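Long-range contacts in DUF5618 domain-containing protein (Dyadobacter fermentans, PDB 3MFN), which is of unknown function, but forms a compact, mostly helical domain of the DUF5618 family that pairs with a second copy of itself: residues Lys46-Asp51 / Ser63-Met68; Gly53-Gly58 / Gly130-Val135; His71-Gly76 / Glu118-Val123; Glu37-Leu42 / Ile144-Val149. All coordinates share one frame; numbering follows the deposited sequence. Where two conformers were deposited one is given.

How the interactions relate
Interactions 1, 3 and 4 join helices, and interaction 2 ties the short hairpin after helix 34-52 to the start of helix 132-153. Helix 34-52 serves interactions 4 and 1, whose centres lie about 18 Å apart, and helix 63-85 serves 1 and 3. Interactions 1 and 2 touch where Leu49 CD1 meets Val135 CG1 at 3.5 Å; interactions 3 and 4 touch where Gly76 O meets Ala38 CB at 3.3 Å. Interaction 3 lies nearest the middle of the chain, about 5 Å between centres, with an acetate ion, probably from the crystallisation liquor, beside Tyr74. The second subunit reaches interactions 2 and 3.

Interaction 1 of 4, residues Lys46-Asp51 / Ser63-Met68; sequences KDILRD and SKYVKM
Ile48 meets Tyr65 as the main apolar pair between two nearly antiparallel helices; the axes of the two segments pass 9.1 Å apart at 169°. The gamma methyl does the touching: Ile48 CG2 lies at the edge of the Tyr65 ring, near its plane, 3.8 Å from Tyr65 CD1. The two side chains cross at about a right angle. With CG1 placed beside the backbone N (chi1 -70°), the other branch, CG2, is anti to that nitrogen and is delivered to the ring edge, while CG1 carries Ile48 CD1 to within 4.3 Å of Met68 CG. Met68, a selenomethionine, thus covers the more exposed flank. On the buried flank Leu49 uses a single methyl, CD2, which rests 4.1 Å from Val66 CA and 4.3 Å from Val66 CG2. Dispersion and burial of carbon surface therefore account for the contact between the two helices.

The ionic part belongs to helix 46-51 alone. Arg50 grips Asp51 side-on through two nitrogens: NE reaches Asp51 OD1 at 2.8 Å in a nearly straight bond (174°), and NH2 reaches Asp51 OD2 at 2.9 Å on its syn side. Asp51 OD1 is met from above the carboxylate plane. Asp47 extends the network by charge alone, its OD1 lying well out of the guanidinium plane.

The connection between the two helices contains the hairpin of strands 55-56 and 59-60, and Tyr60 from it touches both Leu49 and Val66. Met124 of helix 107-126 packs on the same two residues, while Val135 and Phe139 of helix 132-153 also cover Leu49.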
loop_
_atom_site.group_PDB
_atom_site.type_symbol
_atom_site.label_atom_id
_atom_site.label_comp_id
_atom_site.label_asym_id
_atom_site.label_seq_id
_atom_site.Cartn_x
_atom_site.Cartn_y
_atom_site.Cartn_z
ATOM N N LYS A 46 14.025 9.137 2.684
ATOM C CA LYS A 46 13.340 10.276 2.028
ATOM C C LYS A 46 14.300 10.991 1.077
ATOM O O LYS A 46 13.907 11.405 -0.027
ATOM C CB LYS A 46 12.833 11.234 3.094
ATOM C CG LYS A 46 11.715 10.633 3.950
ATOM C CD LYS A 46 11.288 11.626 5.045
ATOM C CE LYS A 46 10.022 11.097 5.789
ATOM N NZ LYS A 46 9.766 11.892 7.052
ATOM N N ASP A 47 15.574 11.110 1.466
ATOM C CA ASP A 47 16.536 11.789 0.599
ATOM C C ASP A 47 16.766 11.019 -0.684
ATOM O O ASP A 47 16.931 11.621 -1.754
ATOM C CB ASP A 47 17.879 12.021 1.276
ATOM C CG ASP A 47 17.825 13.098 2.365
ATOM O OD1 ASP A 47 16.903 13.940 2.372
ATOM O OD2 ASP A 47 18.780 13.140 3.164
ATOM N N ILE A 48 16.828 9.699 -0.579
ATOM C CA ILE A 48 17.021 8.876 -1.759
ATOM C C ILE A 48 15.840 9.102 -2.723
ATOM O O ILE A 48 16.015 9.227 -3.930
ATOM C CB ILE A 48 17.103 7.319 -1.354
ATOM C CG1 ILE A 48 18.404 6.987 -0.604
ATOM C CG2 ILE A 48 16.934 6.395 -2.644
ATOM C CD1 ILE A 48 18.305 5.642 0.090
ATOM N N LEU A 49 14.612 9.117 -2.199
ATOM C CA LEU A 49 13.472 9.349 -3.078
ATOM C C LEU A 49 13.561 10.733 -3.726
ATOM O O LEU A 49 13.325 10.878 -4.916
ATOM C CB LEU A 49 12.126 9.137 -2.331
ATOM C CG LEU A 49 11.711 7.683 -1.931
ATOM C CD1 LEU A 49 10.459 7.678 -1.059
ATOM C CD2 LEU A 49 11.450 6.817 -3.139
ATOM N N ARG A 50 13.911 11.754 -2.954
ATOM C CA ARG A 50 14.033 13.128 -3.518
ATOM C C ARG A 50 15.095 13.189 -4.559
ATOM O O ARG A 50 14.878 13.776 -5.615
ATOM C CB ARG A 50 14.346 14.137 -2.407
ATOM C CG ARG A 50 14.649 15.584 -2.854
ATOM C CD ARG A 50 15.302 16.401 -1.724
ATOM N NE ARG A 50 16.670 15.938 -1.479
ATOM C CZ ARG A 50 17.293 16.015 -0.296
ATOM N NH1 ARG A 50 16.707 16.603 0.748
ATOM N NH2 ARG A 50 18.527 15.521 -0.157
ATOM N N ASP A 51 16.266 12.604 -4.271
ATOM C CA ASP A 51 17.443 12.768 -5.122
ATOM C C ASP A 51 17.484 11.795 -6.320
ATOM O O ASP A 51 17.966 12.167 -7.350
ATOM C CB ASP A 51 18.706 12.632 -4.268
ATOM C CG ASP A 51 18.851 13.816 -3.275
ATOM O OD1 ASP A 51 18.253 14.868 -3.581
ATOM O OD2 ASP A 51 19.468 13.668 -2.200
ATOM N N SER A 63 12.282 2.383 -10.028
ATOM C CA SER A 63 11.992 1.316 -9.074
ATOM C C SER A 63 13.168 0.894 -8.234
ATOM O O SER A 63 13.028 0.508 -7.069
ATOM C CB SER A 63 11.440 0.050 -9.807
ATOM O OG SER A 63 10.204 0.336 -10.350
ATOM N N LYS A 64 14.343 0.975 -8.802
ATOM C CA LYS A 64 15.572 0.620 -8.110
ATOM C C LYS A 64 15.686 1.408 -6.804
ATOM O O LYS A 64 16.052 0.878 -5.740
ATOM C CB LYS A 64 16.695 0.934 -9.091
ATOM C CG LYS A 64 18.109 0.707 -8.658
ATOM C CD LYS A 64 19.095 1.332 -9.707
ATOM C CE LYS A 64 18.889 0.885 -11.178
ATOM N NZ LYS A 64 18.309 1.919 -12.120
ATOM N N TYR A 65 15.389 2.700 -6.891
ATOM C CA TYR A 65 15.535 3.592 -5.750
ATOM C C TYR A 65 14.340 3.574 -4.867
ATOM O O TYR A 65 14.459 3.756 -3.650
ATOM C CB TYR A 65 15.881 4.996 -6.232
ATOM C CG TYR A 65 17.301 5.063 -6.768
ATOM C CD1 TYR A 65 18.361 5.089 -5.894
ATOM C CD2 TYR A 65 17.575 5.067 -8.128
ATOM C CE1 TYR A 65 19.653 5.132 -6.342
ATOM C CE2 TYR A 65 18.882 5.097 -8.610
ATOM C CZ TYR A 65 19.899 5.147 -7.695
ATOM O OH TYR A 65 21.186 5.203 -8.045
ATOM N N VAL A 66 13.182 3.286 -5.435
ATOM C CA VAL A 66 12.012 3.016 -4.616
ATOM C C VAL A 66 12.226 1.794 -3.722
ATOM O O VAL A 66 11.959 1.807 -2.510
ATOM C CB VAL A 66 10.741 2.801 -5.428
ATOM C CG1 VAL A 66 9.660 2.464 -4.426
ATOM C CG2 VAL A 66 10.393 4.065 -6.202
ATOM N N LYS A 67 12.778 0.755 -4.297
ATOM C CA LYS A 67 13.164 -0.435 -3.526
ATOM C C LYS A 67 14.177 -0.165 -2.388
ATOM O O LYS A 67 13.978 -0.563 -1.237
ATOM C CB LYS A 67 13.687 -1.535 -4.444
ATOM C CG LYS A 67 12.613 -2.150 -5.305
ATOM C CD LYS A 67 13.203 -2.991 -6.415
ATOM C CE LYS A 67 12.129 -3.624 -7.284
ATOM N NZ LYS A 67 12.682 -4.276 -8.513
HETATM N N MSE A 68 15.199 0.608 -2.703
HETATM C CA MSE A 68 16.274 0.967 -1.792
HETATM C C MSE A 68 15.781 1.816 -0.669
HETATM O O MSE A 68 16.098 1.551 0.519
HETATM C CB MSE A 68 17.330 1.797 -2.653
HETATM C CG MSE A 68 18.592 1.924 -1.991
HETATM SE SE MSE A 68 19.901 2.923 -2.967
HETATM C CE MSE A 68 19.954 2.028 -4.650
#

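Interaction 2 of 4, residues Gly53-Gly58 / Gly130-Val135; sequences GGKEDG and GDAEVV
Lys55 reaches Ala132 through a chain that starts with CG anti to the backbone N (chi1 -164°) and then bends at its second and third torsions. This course lays Lys55 CE against Ala132 CB at 3.7 Å, an aliphatic touch made short of the amino group. The other key group is the Gly58 carbonyl, placed by a left-handed backbone conformation (phi 84°, psi near zero). At these angles a beta carbon would collide with the carbonyl oxygen of Asp57, so glycine suits the position.

Gly58 O accepts from Ala132 N at 2.9 Å, with an N-H...O angle of 166°. A water, its oxygen 2.7 Å from Gly58 O, donates a second hydrogen bond to it. The same water donates to Asp131 OD1, 3.0 Å from it, and accepts from Glu133 N at 3.1 Å, so it joins the turn carbonyl to the opening turn of the helix. Asp131 OD1 in addition takes a weak bond, 3.4 Å long, from Val134 N. Asp131 OD2 turns to the second subunit, where Arg141 forms a salt bridge with it and Ser115 a hydrogen bond.

Two recognisable motifs meet here. Asp57 and Gly58 have the backbone angles of a type I' turn between strands 55-56 and 59-60, as in tight two-residue beta-hairpins, and the tip of that hairpin meets a helix N-terminus with Asp131 as its N-cap.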
loop_
_atom_site.group_PDB
_atom_site.type_symbol
_atom_site.label_atom_id
_atom_site.label_comp_id
_atom_site.label_asym_id
_atom_site.label_seq_id
_atom_site.Cartn_x
_atom_site.Cartn_y
_atom_site.Cartn_z
ATOM N N GLY A 53 14.695 9.117 -6.856
ATOM C CA GLY A 53 13.422 8.435 -7.040
ATOM C C GLY A 53 12.760 8.758 -8.373
ATOM O O GLY A 53 11.936 7.987 -8.834
ATOM N N GLY A 54 13.096 9.909 -8.959
ATOM C CA GLY A 54 12.566 10.301 -10.255
ATOM C C GLY A 54 11.077 10.635 -10.196
ATOM O O GLY A 54 10.330 10.234 -11.078
ATOM N N LYS A 55 10.640 11.362 -9.181
ATOM C CA LYS A 55 9.215 11.607 -9.029
ATOM C C LYS A 55 8.604 12.396 -10.190
ATOM O O LYS A 55 9.211 13.331 -10.713
ATOM C CB LYS A 55 8.897 12.312 -7.733
ATOM C CG LYS A 55 7.388 12.234 -7.361
ATOM C CD LYS A 55 6.933 13.501 -6.710
ATOM C CE LYS A 55 7.126 13.427 -5.220
ATOM N NZ LYS A 55 6.979 14.785 -4.677
ATOM N N GLU A 56 7.424 11.950 -10.624
ATOM C CA GLU A 56 6.783 12.526 -11.799
ATOM C C GLU A 56 5.295 12.269 -11.696
ATOM O O GLU A 56 4.893 11.156 -11.391
ATOM C CB GLU A 56 7.339 11.802 -13.002
ATOM C CG GLU A 56 7.311 12.529 -14.242
ATOM C CD GLU A 56 7.904 11.710 -15.372
ATOM O OE1 GLU A 56 9.096 11.327 -15.240
ATOM O OE2 GLU A 56 7.194 11.481 -16.383
ATOM N N ASP A 57 4.477 13.296 -11.891
ATOM C CA ASP A 57 3.028 13.112 -11.809
ATOM C C ASP A 57 2.615 12.388 -10.491
ATOM O O ASP A 57 1.620 11.699 -10.457
ATOM C CB ASP A 57 2.517 12.220 -12.957
ATOM C CG ASP A 57 2.789 12.767 -14.357
ATOM O OD1 ASP A 57 2.639 13.994 -14.611
ATOM O OD2 ASP A 57 3.080 11.895 -15.229
ATOM N N GLY A 58 3.372 12.532 -9.418
ATOM C CA GLY A 58 3.052 11.895 -8.156
ATOM C C GLY A 58 3.534 10.430 -8.029
ATOM O O GLY A 58 3.195 9.783 -7.055
ATOM N N GLY A 130 6.124 3.204 -6.109
ATOM C CA GLY A 130 6.194 4.401 -5.273
ATOM C C GLY A 130 5.160 5.443 -5.609
ATOM O O GLY A 130 5.424 6.351 -6.393
ATOM N N ASP A 131 3.993 5.319 -5.004
ATOM C CA ASP A 131 2.914 6.289 -5.143
ATOM C C ASP A 131 3.171 7.296 -4.058
ATOM O O ASP A 131 3.000 6.975 -2.889
ATOM C CB ASP A 131 1.572 5.505 -5.007
ATOM C CG ASP A 131 0.337 6.392 -5.045
ATOM O OD1 ASP A 131 0.389 7.525 -4.506
ATOM O OD2 ASP A 131 -0.731 5.891 -5.500
ATOM N N ALA A 132 3.613 8.514 -4.444
ATOM C CA ALA A 132 4.243 9.412 -3.490
ATOM C C ALA A 132 3.337 9.736 -2.334
ATOM O O ALA A 132 3.775 9.788 -1.209
ATOM C CB ALA A 132 4.758 10.714 -4.187
ATOM N N GLU A 133 2.050 9.938 -2.582
ATOM C CA GLU A 133 1.071 10.210 -1.508
ATOM C C GLU A 133 0.991 9.022 -0.571
ATOM O O GLU A 133 0.892 9.152 0.630
ATOM C CB GLU A 133 -0.364 10.445 -2.060
ATOM C CG GLU A 133 -0.886 11.884 -2.239
ATOM C CD GLU A 133 -2.450 11.942 -2.440
ATOM O OE1 GLU A 133 -3.183 12.494 -1.564
ATOM O OE2 GLU A 133 -2.941 11.394 -3.454
ATOM N N VAL A 134 0.929 7.836 -1.142
ATOM C CA VAL A 134 0.871 6.619 -0.302
ATOM C C VAL A 134 2.212 6.433 0.474
ATOM O O VAL A 134 2.227 6.157 1.667
ATOM C CB VAL A 134 0.583 5.397 -1.152
ATOM C CG1 VAL A 134 0.555 4.099 -0.290
ATOM C CG2 VAL A 134 -0.735 5.574 -1.868
ATOM N N VAL A 135 3.330 6.614 -0.209
ATOM C CA VAL A 135 4.659 6.562 0.435
ATOM C C VAL A 135 4.728 7.488 1.656
ATOM O O VAL A 135 5.163 7.081 2.742
ATOM C CB VAL A 135 5.796 6.911 -0.574
ATOM C CG1 VAL A 135 7.180 7.110 0.174
ATOM C CG2 VAL A 135 5.925 5.815 -1.738
HETATM O O HOH W 1 1.091 10.310 -5.495
#

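Interaction 3 of 4, residues His71-Gly76 / Glu118-Val123; sequences HTAYSG and EQLHLV
Tyr74 turns one face of its ring to His121, whose beta carbon sits over the middle of it: His121 CB is 3.7 Å from the Tyr74 ring centroid and almost on the ring normal, a CH-pi contact. His121 CG is anti to its backbone N (chi1 177°), which carries the imidazole from that point over the CD2-CE2 side of the phenol. The two rings are oblique, with planes at 36° and centroids 5.0 Å apart, and His121 ND1 comes to 3.8 Å from Tyr74 CE2. With an alanine in place of Tyr74 the loss of the ring would probably open a gap under His121 CB and leave the imidazole with less to hold its tilt.

The contact is a steep crossing of helices 63-85 and 107-126 within the helical bundle, about 5 Å from the chain's centre to its own; the segment axes cross at -129° and approach to 8.2 Å. Segment 118-123 contains a wider, pi-type turn: Val123 N bonds to Glu118 O, whereas the ordinary bond from Leu122 N to that oxygen is weak.

Leu120 points toward the other helix from beside His121 and straddles the Ala73-Tyr74 step, setting CD2 at 3.9 Å from Ala73 CB. Phe139 of helix 132-153 packs on both Ala73 and Leu120. On the more exposed side, where His71 lies, one water joins the two imidazoles, 2.9 Å from His71 ND1 and 2.7 Å from His121 ND1, and it lies in the plane of the His121 ring. Ser75 OG, above one face of the His71 ring and displaced toward its edge, donates to His71 O, which also accepts from Ser75 N.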
loop_
_atom_site.group_PDB
_atom_site.type_symbol
_atom_site.label_atom_id
_atom_site.label_comp_id
_atom_site.label_asym_id
_atom_site.label_seq_id
_atom_site.Cartn_x
_atom_site.Cartn_y
_atom_site.Cartn_z
ATOM N N HIS A 71 13.485 -0.326 1.620
ATOM C CA HIS A 71 14.237 -1.222 2.461
ATOM C C HIS A 71 14.914 -0.448 3.611
ATOM O O HIS A 71 14.812 -0.842 4.822
ATOM C CB HIS A 71 15.292 -1.954 1.650
ATOM C CG HIS A 71 16.101 -2.871 2.472
ATOM N ND1 HIS A 71 15.559 -3.999 3.048
ATOM C CD2 HIS A 71 17.369 -2.765 2.944
ATOM C CE1 HIS A 71 16.478 -4.577 3.799
ATOM N NE2 HIS A 71 17.603 -3.874 3.703
ATOM N N THR A 72 15.492 0.699 3.261
ATOM C CA THR A 72 16.162 1.530 4.217
ATOM C C THR A 72 15.184 2.061 5.300
ATOM O O THR A 72 15.481 1.965 6.551
ATOM C CB THR A 72 16.876 2.697 3.504
ATOM O OG1 THR A 72 17.782 2.162 2.572
ATOM C CG2 THR A 72 17.692 3.578 4.481
ATOM N N ALA A 73 14.053 2.618 4.862
ATOM C CA ALA A 73 13.028 3.077 5.824
ATOM C C ALA A 73 12.533 1.954 6.733
ATOM O O ALA A 73 12.483 2.120 7.940
ATOM C CB ALA A 73 11.837 3.733 5.104
ATOM N N TYR A 74 12.171 0.815 6.164
ATOM C CA TYR A 74 11.763 -0.332 6.906
ATOM C C TYR A 74 12.847 -0.843 7.872
ATOM O O TYR A 74 12.520 -1.136 9.038
ATOM C CB TYR A 74 11.346 -1.461 5.994
ATOM C CG TYR A 74 10.766 -2.665 6.733
ATOM C CD1 TYR A 74 9.577 -2.550 7.429
ATOM C CD2 TYR A 74 11.403 -3.911 6.712
ATOM C CE1 TYR A 74 9.039 -3.626 8.081
ATOM C CE2 TYR A 74 10.849 -5.007 7.331
ATOM C CZ TYR A 74 9.679 -4.842 8.028
ATOM O OH TYR A 74 9.156 -5.876 8.689
ATOM N N SER A 75 14.107 -0.884 7.442
ATOM C CA SER A 75 15.229 -1.318 8.286
ATOM C C SER A 75 15.388 -0.331 9.461
ATOM O O SER A 75 15.757 -0.720 10.576
ATOM C CB SER A 75 16.517 -1.384 7.445
ATOM O OG SER A 75 16.377 -2.391 6.445
ATOM N N GLY A 76 15.075 0.937 9.219
ATOM C CA GLY A 76 15.057 1.931 10.301
ATOM C C GLY A 76 14.098 1.575 11.406
ATOM O O GLY A 76 14.440 1.572 12.597
ATOM N N GLU A 118 3.483 -3.602 5.077
ATOM C CA GLU A 118 2.838 -3.649 3.773
ATOM C C GLU A 118 3.420 -2.600 2.831
ATOM O O GLU A 118 3.789 -2.933 1.713
ATOM C CB GLU A 118 1.325 -3.451 3.861
ATOM C CG GLU A 118 0.611 -4.603 4.589
ATOM C CD GLU A 118 0.577 -5.863 3.825
ATOM O OE1 GLU A 118 0.534 -5.853 2.585
ATOM O OE2 GLU A 118 0.515 -6.908 4.475
ATOM N N GLN A 119 3.481 -1.365 3.296
ATOM C CA GLN A 119 3.816 -0.265 2.432
ATOM C C GLN A 119 5.285 -0.125 2.146
ATOM O O GLN A 119 5.667 0.228 1.014
ATOM C CB GLN A 119 3.272 1.058 2.994
ATOM C CG GLN A 119 1.698 1.196 3.061
ATOM C CD GLN A 119 1.009 0.764 1.821
ATOM O OE1 GLN A 119 1.502 1.007 0.732
ATOM N NE2 GLN A 119 -0.127 0.040 1.965
ATOM N N LEU A 120 6.116 -0.297 3.178
ATOM C CA LEU A 120 7.548 -0.061 2.999
ATOM C C LEU A 120 8.289 -1.314 2.612
ATOM O O LEU A 120 9.167 -1.286 1.733
ATOM C CB LEU A 120 8.171 0.572 4.223
ATOM C CG LEU A 120 8.063 2.054 4.600
ATOM C CD1 LEU A 120 6.827 2.819 4.140
ATOM C CD2 LEU A 120 8.339 2.264 6.096
ATOM N N HIS A 121 7.973 -2.433 3.254
ATOM C CA HIS A 121 8.651 -3.671 2.964
ATOM C C HIS A 121 8.114 -4.361 1.691
ATOM O O HIS A 121 8.889 -4.802 0.843
ATOM C CB HIS A 121 8.603 -4.638 4.154
ATOM C CG HIS A 121 9.238 -5.959 3.859
ATOM N ND1 HIS A 121 10.612 -6.097 3.668
ATOM C CD2 HIS A 121 8.695 -7.197 3.645
ATOM C CE1 HIS A 121 10.879 -7.372 3.382
ATOM N NE2 HIS A 121 9.733 -8.053 3.327
ATOM N N LEU A 122 6.792 -4.498 1.540
ATOM C CA LEU A 122 6.258 -5.228 0.370
ATOM C C LEU A 122 6.106 -4.348 -0.858
ATOM O O LEU A 122 6.730 -4.635 -1.912
ATOM C CB LEU A 122 4.953 -5.933 0.686
ATOM C CG LEU A 122 5.049 -7.031 1.789
ATOM C CD1 LEU A 122 3.612 -7.604 2.250
ATOM C CD2 LEU A 122 6.067 -8.227 1.416
ATOM N N VAL A 123 5.305 -3.290 -0.752
ATOM C CA VAL A 123 5.021 -2.471 -1.925
ATOM C C VAL A 123 6.269 -1.725 -2.491
ATOM O O VAL A 123 6.521 -1.724 -3.725
ATOM C CB VAL A 123 3.855 -1.464 -1.623
ATOM C CG1 VAL A 123 3.658 -0.502 -2.800
ATOM C CG2 VAL A 123 2.504 -2.268 -1.266
HETATM O O HOH W 2 12.763 -4.517 3.408
#

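Interaction 4 of 4, residues Glu37-Leu42 / Ile144-Val149; sequences EAKRYL and IIIDWV
Ile146 is presented to Ala38 from a regular helical turn whose shortest polar bond runs from Trp148 N to Ile144 O, 2.9 Å. What passes between the two helices is mainly apolar. Ile146 CD1 sits 3.8 Å from Ala38 CB and also meets Leu42 CD2 at 4.3 Å, so one methyl is shared by two residues a helical turn apart. Its reach comes from the torsions: CG1 is anti to the carbonyl carbon (chi1 -66°) and the chain continues extended (chi2 165°) toward the small side chain of Ala38. A long residue facing a short one bridges segment axes that approach to 10.6 Å and run antiparallel, at 172°.

The second branch, Ile146 CG2, lies 4.1 Å from Lys39 CE, where the extended lysine crosses it at a slant. Lys39 NZ and Asp147 OD1 are 4.5 Å apart, too far for a salt bridge, and Glu143, close to Asp147 OD1, probably adds a second negative charge beside the lysine. With an alanine in place of Ile146, both branches would be gone, which would probably leave a gap against Ala38 and Leu42 and take away the surface on which Lys39 CE rests.

Helices 63-85 and 107-126 pack against this antiparallel pair. From helix 63-85, Ala73 touches Leu42, Val77 touches Ile145 and Leu81 touches Val149. Helix 107-126 packs Thr112 on Ile144 and Ile109 on Ile145 and Trp148.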
loop_
_atom_site.group_PDB
_atom_site.type_symbol
_atom_site.label_atom_id
_atom_site.label_comp_id
_atom_site.label_asym_id
_atom_site.label_seq_id
_atom_site.Cartn_x
_atom_site.Cartn_y
_atom_site.Cartn_z
ATOM N N GLU A 37 19.372 6.804 15.307
ATOM C CA GLU A 37 19.848 6.046 14.165
ATOM C C GLU A 37 18.642 5.567 13.261
ATOM O O GLU A 37 18.723 5.696 12.038
ATOM C CB GLU A 37 20.766 4.915 14.645
ATOM C CG GLU A 37 21.185 3.870 13.613
ATOM C CD GLU A 37 22.363 4.314 12.716
ATOM O OE1 GLU A 37 22.631 5.524 12.608
ATOM O OE2 GLU A 37 22.998 3.430 12.097
ATOM N N ALA A 38 17.533 5.128 13.878
ATOM C CA ALA A 38 16.298 4.797 13.181
ATOM C C ALA A 38 15.819 5.943 12.314
ATOM O O ALA A 38 15.472 5.739 11.138
ATOM C CB ALA A 38 15.209 4.371 14.164
ATOM N N LYS A 39 15.850 7.154 12.862
ATOM C CA LYS A 39 15.423 8.337 12.140
ATOM C C LYS A 39 16.439 8.688 11.038
ATOM O O LYS A 39 16.021 9.236 10.033
ATOM C CB LYS A 39 15.249 9.550 13.051
ATOM C CG LYS A 39 14.172 9.369 14.071
ATOM C CD LYS A 39 14.140 10.503 15.029
ATOM C CE LYS A 39 13.103 10.274 16.131
ATOM N NZ LYS A 39 13.189 11.342 17.120
ATOM N N ARG A 40 17.729 8.370 11.235
ATOM C CA ARG A 40 18.691 8.561 10.173
ATOM C C ARG A 40 18.351 7.669 8.972
ATOM O O ARG A 40 18.462 8.110 7.849
ATOM C CB ARG A 40 20.122 8.375 10.668
ATOM C CG ARG A 40 20.572 9.462 11.698
ATOM C CD ARG A 40 20.288 10.883 11.197
ATOM N NE ARG A 40 20.893 11.128 9.880
ATOM C CZ ARG A 40 22.014 11.812 9.666
ATOM N NH1 ARG A 40 22.465 11.923 8.420
ATOM N NH2 ARG A 40 22.687 12.374 10.678
ATOM N N TYR A 41 17.906 6.437 9.216
ATOM C CA TYR A 41 17.509 5.520 8.135
ATOM C C TYR A 41 16.295 6.104 7.407
ATOM O O TYR A 41 16.234 6.117 6.169
ATOM C CB TYR A 41 17.143 4.126 8.657
ATOM C CG TYR A 41 18.248 3.150 8.955
ATOM C CD1 TYR A 41 18.361 1.985 8.239
ATOM C CD2 TYR A 41 19.139 3.342 10.014
ATOM C CE1 TYR A 41 19.320 1.051 8.511
ATOM C CE2 TYR A 41 20.168 2.361 10.321
ATOM C CZ TYR A 41 20.230 1.225 9.542
ATOM O OH TYR A 41 21.127 0.214 9.736
ATOM N N LEU A 42 15.308 6.545 8.172
ATOM C CA LEU A 42 14.095 7.110 7.575
ATOM C C LEU A 42 14.366 8.325 6.723
ATOM O O LEU A 42 13.857 8.427 5.603
ATOM C CB LEU A 42 13.062 7.425 8.649
ATOM C CG LEU A 42 11.640 7.779 8.242
ATOM C CD1 LEU A 42 10.994 6.741 7.283
ATOM C CD2 LEU A 42 10.755 7.955 9.530
ATOM N N ILE A 144 5.615 7.039 13.506
ATOM C CA ILE A 144 4.763 6.691 14.628
ATOM C C ILE A 144 5.351 5.567 15.441
ATOM O O ILE A 144 5.366 5.608 16.680
ATOM C CB ILE A 144 3.307 6.343 14.212
ATOM C CG1 ILE A 144 2.515 7.610 13.874
ATOM C CG2 ILE A 144 2.578 5.646 15.361
ATOM C CD1 ILE A 144 1.109 7.305 13.195
ATOM N N ILE A 145 5.865 4.569 14.755
ATOM C CA ILE A 145 6.448 3.415 15.431
ATOM C C ILE A 145 7.750 3.805 16.118
ATOM O O ILE A 145 8.034 3.372 17.232
ATOM C CB ILE A 145 6.766 2.236 14.453
ATOM C CG1 ILE A 145 5.492 1.682 13.815
ATOM C CG2 ILE A 145 7.494 1.135 15.214
ATOM C CD1 ILE A 145 4.460 1.149 14.856
ATOM N N ILE A 146 8.562 4.628 15.466
ATOM C CA ILE A 146 9.831 5.020 16.094
ATOM C C ILE A 146 9.553 5.867 17.338
ATOM O O ILE A 146 10.215 5.682 18.354
ATOM C CB ILE A 146 10.757 5.731 15.128
ATOM C CG1 ILE A 146 11.182 4.746 14.036
ATOM C CG2 ILE A 146 11.933 6.318 15.938
ATOM C CD1 ILE A 146 11.824 5.300 12.782
ATOM N N ASP A 147 8.569 6.758 17.279
ATOM C CA ASP A 147 8.237 7.584 18.437
ATOM C C ASP A 147 7.670 6.730 19.551
ATOM O O ASP A 147 7.934 6.982 20.722
ATOM C CB ASP A 147 7.191 8.647 18.102
ATOM C CG ASP A 147 7.699 9.722 17.162
ATOM O OD1 ASP A 147 8.931 9.826 16.847
ATOM O OD2 ASP A 147 6.819 10.494 16.717
ATOM N N TRP A 148 6.888 5.715 19.204
ATOM C CA TRP A 148 6.354 4.817 20.227
ATOM C C TRP A 148 7.506 4.158 21.016
ATOM O O TRP A 148 7.499 4.117 22.259
ATOM C CB TRP A 148 5.462 3.760 19.562
ATOM C CG TRP A 148 4.923 2.751 20.502
ATOM C CD1 TRP A 148 3.796 2.861 21.264
ATOM C CD2 TRP A 148 5.454 1.444 20.765
ATOM N NE1 TRP A 148 3.587 1.693 21.976
ATOM C CE2 TRP A 148 4.586 0.813 21.682
ATOM C CE3 TRP A 148 6.553 0.720 20.273
ATOM C CZ2 TRP A 148 4.816 -0.474 22.173
ATOM C CZ3 TRP A 148 6.777 -0.577 20.763
ATOM C CH2 TRP A 148 5.908 -1.151 21.711
ATOM N N VAL A 149 8.502 3.659 20.301
ATOM C CA VAL A 149 9.722 3.110 20.912
ATOM C C VAL A 149 10.419 4.121 21.807
ATOM O O VAL A 149 10.625 3.855 22.999
ATOM C CB VAL A 149 10.706 2.581 19.843
ATOM C CG1 VAL A 149 12.064 2.272 20.440
ATOM C CG2 VAL A 149 10.106 1.310 19.146
#